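Local coordinates for DNA/pantothenate metabolism flavoprotein (Streptomyces sparsogenes DSM 40356, PDB 7CFU) that binds flavin mononucleotide and, as an FMN-dependent cysteine decarboxylase named SpaF, probably carries out oxidative decarboxylation of a cysteine residue in a biosynthetic pathway, at residues A77-D81 and W82-K86; M57-Q60 and A61-L64. All blocks are in the same frame, centred on the assembly; numbering follows the deposited sequence.

Contact 1. Residues A77-D81 and W82-K86; sequences APVTD and WEDHK. With FMN (flavin mononucleotide), chain B.
Asp84 OD2 is gripped by two backbone amides of the loop that leads into it. Thr80 N reaches it at 2.9 Å in an almost straight bond (171°) on the lone pair anti to the other carboxylate oxygen, whereas Asp81 N, 3.0 Å from Asp84 OD2, comes from well above the carboxylate plane. Two donors from different directions on one oxygen fix the rotation of the carboxylate. Asp84 CG stands beside its own backbone N (chi1 -60°), which turns the group back over the preceding residues. The return bond, Asp84 N to Asp81 O at 2.9 Å, closes the turn and starts the short 3-10 segment 82-84. Val79 packs its CG1 alongside Asp84 CB, the two side chains running past each other in opposite directions at 4.0 Å.

Asp81 OD2 pairs with Arg62, and Glu83 OE2 with Arg68 of a second subunit. The indole of Trp82 lies against the chain B FMN: flavin C9 sits over one ring face, offset toward the rim, with Trp82 CZ3 4.0 Å from it, and Trp82 CZ2 meets ribityl C3' at 3.6 Å. Thr58 of a third subunit binds this flavin's phosphate. The amides at Asp84 and the arginines at Asp81 and Glu83 would probably offset the mutual repulsion of three clustered carboxylates and so keep them ionised, in a turn that presents an indole to a flavin shared between subunits.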
loop_
_atom_site.group_PDB
_atom_site.type_symbol
_atom_site.label_atom_id
_atom_site.label_comp_id
_atom_site.label_asym_id
_atom_site.label_seq_id
_atom_site.Cartn_x
_atom_site.Cartn_y
_atom_site.Cartn_z
ATOM N N ALA A 77 -24.280 10.141 -7.939
ATOM C CA ALA A 77 -22.835 10.107 -7.950
ATOM C C ALA A 77 -22.379 10.412 -9.370
ATOM O O ALA A 77 -22.931 9.847 -10.323
ATOM C CB ALA A 77 -22.315 8.743 -7.499
ATOM N N PRO A 78 -21.442 11.329 -9.566
ATOM C CA PRO A 78 -20.904 11.530 -10.915
ATOM C C PRO A 78 -20.140 10.299 -11.379
ATOM O O PRO A 78 -19.540 9.572 -10.586
ATOM C CB PRO A 78 -19.978 12.744 -10.760
ATOM C CG PRO A 78 -19.614 12.761 -9.308
ATOM C CD PRO A 78 -20.817 12.222 -8.574
ATOM N N VAL A 79 -20.189 10.053 -12.676
ATOM C CA VAL A 79 -19.405 8.991 -13.292
ATOM C C VAL A 79 -18.052 9.557 -13.704
ATOM O O VAL A 79 -17.985 10.577 -14.399
ATOM C CB VAL A 79 -20.148 8.406 -14.505
ATOM C CG1 VAL A 79 -19.259 7.432 -15.265
ATOM C CG2 VAL A 79 -21.449 7.743 -14.052
ATOM N N THR A 80 -16.967 8.902 -13.282
ATOM C CA THR A 80 -15.644 9.288 -13.769
ATOM C C THR A 80 -14.901 8.109 -14.375
ATOM O O THR A 80 -14.302 8.228 -15.445
ATOM C CB THR A 80 -14.791 9.909 -12.656
ATOM O OG1 THR A 80 -15.445 11.069 -12.145
ATOM C CG2 THR A 80 -13.426 10.315 -13.205
ATOM N N ASP A 81 -14.892 6.979 -13.688
ATOM C CA ASP A 81 -14.227 5.788 -14.185
ATOM C C ASP A 81 -15.245 4.820 -14.774
ATOM O O ASP A 81 -16.424 4.830 -14.415
ATOM C CB ASP A 81 -13.417 5.124 -13.075
ATOM C CG ASP A 81 -12.226 5.964 -12.656
ATOM O OD1 ASP A 81 -11.386 6.267 -13.526
ATOM O OD2 ASP A 81 -12.153 6.358 -11.476
ATOM N N TRP A 82 -14.771 3.993 -15.704
ATOM C CA TRP A 82 -15.612 2.969 -16.312
ATOM C C TRP A 82 -16.280 2.082 -15.266
ATOM O O TRP A 82 -17.414 1.632 -15.467
ATOM C CB TRP A 82 -14.773 2.142 -17.279
ATOM C CG TRP A 82 -14.170 2.991 -18.350
ATOM C CD1 TRP A 82 -12.891 3.471 -18.398
ATOM C CD2 TRP A 82 -14.835 3.504 -19.505
ATOM N NE1 TRP A 82 -12.709 4.233 -19.528
ATOM C CE2 TRP A 82 -13.891 4.274 -20.223
ATOM C CE3 TRP A 82 -16.133 3.377 -20.012
ATOM C CZ2 TRP A 82 -14.205 4.912 -21.421
ATOM C CZ3 TRP A 82 -16.446 4.015 -21.201
ATOM C CH2 TRP A 82 -15.485 4.770 -21.896
ATOM N N GLU A 83 -15.606 1.836 -14.138
ATOM C CA GLU A 83 -16.165 1.000 -13.082
ATOM C C GLU A 83 -17.437 1.586 -12.476
ATOM O O GLU A 83 -18.160 0.867 -11.776
ATOM C CB GLU A 83 -15.127 0.766 -11.977
ATOM C CG GLU A 83 -13.907 -0.057 -12.396
ATOM C CD GLU A 83 -12.802 0.758 -13.073
ATOM O OE1 GLU A 83 -13.083 1.840 -13.635
ATOM O OE2 GLU A 83 -11.638 0.305 -13.036
ATOM N N ASP A 84 -17.720 2.872 -12.705
ATOM C CA ASP A 84 -18.926 3.467 -12.135
ATOM C C ASP A 84 -20.197 3.027 -12.853
ATOM O O ASP A 84 -21.289 3.190 -12.302
ATOM C CB ASP A 84 -18.807 4.994 -12.130
ATOM C CG ASP A 84 -17.614 5.478 -11.317
ATOM O OD1 ASP A 84 -17.225 4.753 -10.382
ATOM O OD2 ASP A 84 -17.055 6.563 -11.602
ATOM N N HIS A 85 -20.093 2.468 -14.055
ATOM C CA HIS A 85 -21.255 1.911 -14.733
ATOM C C HIS A 85 -21.448 0.452 -14.340
ATOM O O HIS A 85 -20.491 -0.328 -14.303
ATOM C CB HIS A 85 -21.126 2.013 -16.252
ATOM C CG HIS A 85 -22.175 1.240 -16.993
ATOM N ND1 HIS A 85 -23.493 1.639 -17.044
ATOM C CD2 HIS A 85 -22.101 0.091 -17.707
ATOM C CE1 HIS A 85 -24.187 0.768 -17.757
ATOM N NE2 HIS A 85 -23.367 -0.182 -18.170
ATOM N N LYS A 86 -22.691 0.088 -14.049
ATOM C CA LYS A 86 -23.028 -1.244 -13.577
ATOM C C LYS A 86 -23.773 -2.011 -14.661
ATOM O O LYS A 86 -24.583 -1.436 -15.398
ATOM C CB LYS A 86 -23.876 -1.175 -12.303
ATOM C CG LYS A 86 -23.152 -0.586 -11.090
ATOM C CD LYS A 86 -23.291 0.938 -11.022
ATOM C CE LYS A 86 -22.726 1.516 -9.716
ATOM N NZ LYS A 86 -21.255 1.297 -9.549
HETATM N N1 FMN B . -14.859 2.152 -27.620
HETATM C C2 FMN B . -14.897 1.933 -28.979
HETATM O O2 FMN B . -14.543 2.830 -29.745
HETATM N N3 FMN B . -15.332 0.709 -29.471
HETATM C C4 FMN B . -15.739 -0.299 -28.608
HETATM O O4 FMN B . -16.137 -1.386 -29.050
HETATM C C4A FMN B . -15.696 -0.078 -27.236
HETATM N N5 FMN B . -16.089 -1.073 -26.357
HETATM C C5A FMN B . -16.035 -0.852 -24.998
HETATM C C6 FMN B . -16.425 -1.857 -24.123
HETATM C C7 FMN B . -16.378 -1.638 -22.750
HETATM C C7M FMN B . -16.806 -2.725 -21.797
HETATM C C8 FMN B . -15.934 -0.417 -22.252
HETATM C C8M FMN B . -15.897 -0.207 -20.764
HETATM C C9 FMN B . -15.544 0.601 -23.132
HETATM C C9A FMN B . -15.590 0.378 -24.510
HETATM N N10 FMN B . -15.208 1.373 -25.402
HETATM C C10 FMN B . -15.254 1.150 -26.752
HETATM C "C1'" FMN B . -14.714 2.701 -24.913
HETATM C "C2'" FMN B . -13.193 2.636 -24.909
HETATM O "O2'" FMN B . -12.774 1.603 -24.024
HETATM C "C3'" FMN B . -12.636 4.002 -24.503
HETATM O "O3'" FMN B . -12.859 4.943 -25.531
HETATM C "C4'" FMN B . -11.151 3.924 -24.167
HETATM O "O4'" FMN B . -10.688 5.196 -23.750
HETATM C "C5'" FMN B . -10.332 3.472 -25.361
HETATM O "O5'" FMN B . -9.042 3.204 -24.859
HETATM P P FMN B . -7.862 2.696 -25.817
HETATM O O1P FMN B . -6.533 3.244 -25.318
HETATM O O2P FMN B . -7.865 1.182 -25.787
HETATM O O3P FMN B . -8.134 3.163 -27.232
#

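Contact 2. Residues M57-Q60 and A61-L64; sequences MTAQ and ARAL. With FMN (flavin mononucleotide), chain Y.
Gln60 CG lies 4.1 Å from Leu64 CD1, one helical turn on, and both side chains run to the flavin of chain Y. Gln60 CB rests against Ala61 N and lies 3.5 Å from FMN O5'. Next along the chain, CG and CD both have ribityl O2' as their nearest neighbour. At the tip Gln60 NE2 donates to FMN O2' at 2.9 Å (155°). CG stands anti to the backbone N (chi1 175°) and the chain bends at chi2, which carries the amide along the ribityl chain. Leu64 CD1 approaches the dimethylbenzene ring, 4.0 Å from FMN C7.

Thr58 OG1 serves two partners: it donates to phosphate oxygen O2P at 2.6 Å and accepts from Ala61 N at 3.0 Å in a nearly straight N-cap bond. With a valine at Thr58, the Ala61 amide would probably lose its cap and the phosphate one of its donors. Met57 CE rests against Ala61 CB at 3.7 Å, packing the strand end on the helix. Arg62, whose main partner is Asp81, also donates through NH2 to a water lying in its guanidinium plane, and that water donates to Ala59 O.

A strand running straight into a capped helix N-terminus beside the FMN phosphate is characteristic of the Rossmann-like flavoprotein fold of the cysteine decarboxylase family.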
loop_
_atom_site.group_PDB
_atom_site.type_symbol
_atom_site.label_atom_id
_atom_site.label_comp_id
_atom_site.label_asym_id
_atom_site.label_seq_id
_atom_site.Cartn_x
_atom_site.Cartn_y
_atom_site.Cartn_z
ATOM N N MET A 57 -17.619 13.536 -14.713
ATOM C CA MET A 57 -16.457 14.368 -14.429
ATOM C C MET A 57 -15.210 13.765 -15.064
ATOM O O MET A 57 -15.019 12.545 -15.045
ATOM C CB MET A 57 -16.221 14.520 -12.925
ATOM C CG MET A 57 -17.396 15.107 -12.158
ATOM S SD MET A 57 -16.942 15.362 -10.441
ATOM C CE MET A 57 -16.039 16.901 -10.540
ATOM N N THR A 58 -14.377 14.618 -15.652
ATOM C CA THR A 58 -13.047 14.172 -16.018
ATOM C C THR A 58 -12.245 13.878 -14.753
ATOM O O THR A 58 -12.602 14.308 -13.649
ATOM C CB THR A 58 -12.331 15.232 -16.866
ATOM O OG1 THR A 58 -12.008 16.377 -16.056
ATOM C CG2 THR A 58 -13.227 15.663 -17.989
ATOM N N ALA A 59 -11.155 13.121 -14.918
ATOM C CA ALA A 59 -10.284 12.844 -13.778
ATOM C C ALA A 59 -9.764 14.138 -13.171
ATOM O O ALA A 59 -9.596 14.240 -11.950
ATOM C CB ALA A 59 -9.123 11.937 -14.193
ATOM N N GLN A 60 -9.483 15.140 -14.017
ATOM C CA GLN A 60 -8.984 16.412 -13.507
ATOM C C GLN A 60 -10.060 17.174 -12.741
ATOM O O GLN A 60 -9.787 17.738 -11.674
ATOM C CB GLN A 60 -8.434 17.263 -14.665
ATOM C CG GLN A 60 -7.994 18.650 -14.251
ATOM C CD GLN A 60 -6.621 18.666 -13.594
ATOM O OE1 GLN A 60 -6.209 17.690 -12.962
ATOM N NE2 GLN A 60 -5.897 19.772 -13.760
ATOM N N ALA A 61 -11.288 17.206 -13.261
ATOM C CA ALA A 61 -12.376 17.843 -12.520
ATOM C C ALA A 61 -12.550 17.191 -11.153
ATOM O O ALA A 61 -12.683 17.878 -10.130
ATOM C CB ALA A 61 -13.678 17.766 -13.317
ATOM N N ARG A 62 -12.528 15.858 -11.116
ATOM C CA ARG A 62 -12.665 15.158 -9.846
ATOM C C ARG A 62 -11.535 15.511 -8.886
ATOM O O ARG A 62 -11.779 15.768 -7.698
ATOM C CB ARG A 62 -12.719 13.648 -10.082
ATOM C CG ARG A 62 -12.964 12.838 -8.803
ATOM C CD ARG A 62 -12.966 11.352 -9.082
ATOM N NE ARG A 62 -11.719 10.943 -9.719
ATOM C CZ ARG A 62 -11.457 9.713 -10.155
ATOM N NH1 ARG A 62 -12.356 8.746 -10.018
ATOM N NH2 ARG A 62 -10.285 9.450 -10.725
ATOM N N ALA A 63 -10.297 15.575 -9.384
ATOM C CA ALA A 63 -9.165 15.828 -8.494
ATOM C C ALA A 63 -9.198 17.236 -7.915
ATOM O O ALA A 63 -8.755 17.451 -6.783
ATOM C CB ALA A 63 -7.852 15.592 -9.236
ATOM N N LEU A 64 -9.755 18.191 -8.652
ATOM C CA LEU A 64 -9.831 19.566 -8.188
ATOM C C LEU A 64 -11.039 19.769 -7.291
ATOM O O LEU A 64 -10.927 20.355 -6.210
ATOM C CB LEU A 64 -9.904 20.523 -9.384
ATOM C CG LEU A 64 -8.689 20.533 -10.307
ATOM C CD1 LEU A 64 -8.904 21.525 -11.429
ATOM C CD2 LEU A 64 -7.456 20.897 -9.493
HETATM N N1 FMN Y . -7.774 24.605 -18.415
HETATM C C2 FMN Y . -8.660 25.292 -19.210
HETATM O O2 FMN Y . -8.671 25.070 -20.412
HETATM N N3 FMN Y . -9.537 26.203 -18.661
HETATM C C4 FMN Y . -9.514 26.445 -17.303
HETATM O O4 FMN Y . -10.290 27.267 -16.817
HETATM C C4A FMN Y . -8.609 25.763 -16.498
HETATM N N5 FMN Y . -8.578 25.985 -15.140
HETATM C C5A FMN Y . -7.694 25.286 -14.344
HETATM C C6 FMN Y . -7.675 25.524 -12.979
HETATM C C7 FMN Y . -6.788 24.828 -12.172
HETATM C C7M FMN Y . -6.772 25.084 -10.687
HETATM C C8 FMN Y . -5.911 23.904 -12.730
HETATM C C8M FMN Y . -4.946 23.166 -11.832
HETATM C C9 FMN Y . -5.924 23.668 -14.103
HETATM C C9A FMN Y . -6.818 24.363 -14.910
HETATM N N10 FMN Y . -6.846 24.154 -16.281
HETATM C C10 FMN Y . -7.746 24.837 -17.064
HETATM C "C1'" FMN Y . -5.931 23.162 -16.920
HETATM C "C2'" FMN Y . -6.692 21.860 -17.100
HETATM O "O2'" FMN Y . -7.177 21.404 -15.845
HETATM C "C3'" FMN Y . -5.790 20.841 -17.795
HETATM O "O3'" FMN Y . -5.595 21.233 -19.138
HETATM C "C4'" FMN Y . -6.330 19.405 -17.709
HETATM O "O4'" FMN Y . -5.422 18.519 -18.339
HETATM C "C5'" FMN Y . -7.692 19.284 -18.371
HETATM O "O5'" FMN Y . -8.242 18.016 -18.070
HETATM P P FMN Y . -9.699 17.606 -18.598
HETATM O O1P FMN Y . -9.707 16.126 -18.900
HETATM O O2P FMN Y . -10.681 18.018 -17.555
HETATM O O3P FMN Y . -10.053 18.321 -19.888
HETATM O O HOH W 1 -8.971 12.096 -10.474
#

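How the contacts relate
The two contacts, with centres about 13 Å apart, are joined directly within one chain. Asp81 OD2 of contact 1 forms a salt bridge with Arg62 NH1 of contact 2 at 2.8 Å, and Thr80 CG2 lies 3.7 Å from Arg62 CZ. A probable backbone hydrogen bond links Val79 O to Met57 N at 3.0 Å, attaching loop 77-81 to the end of strand 52-57. Yet they serve different flavins: segments 57-64 hold the phosphate and ribityl chain of one FMN, while Trp82 packs on another. Across subunits the roles meet, since Trp82 of a neighbouring subunit packs on Gln60, completing a pocket built at the interface.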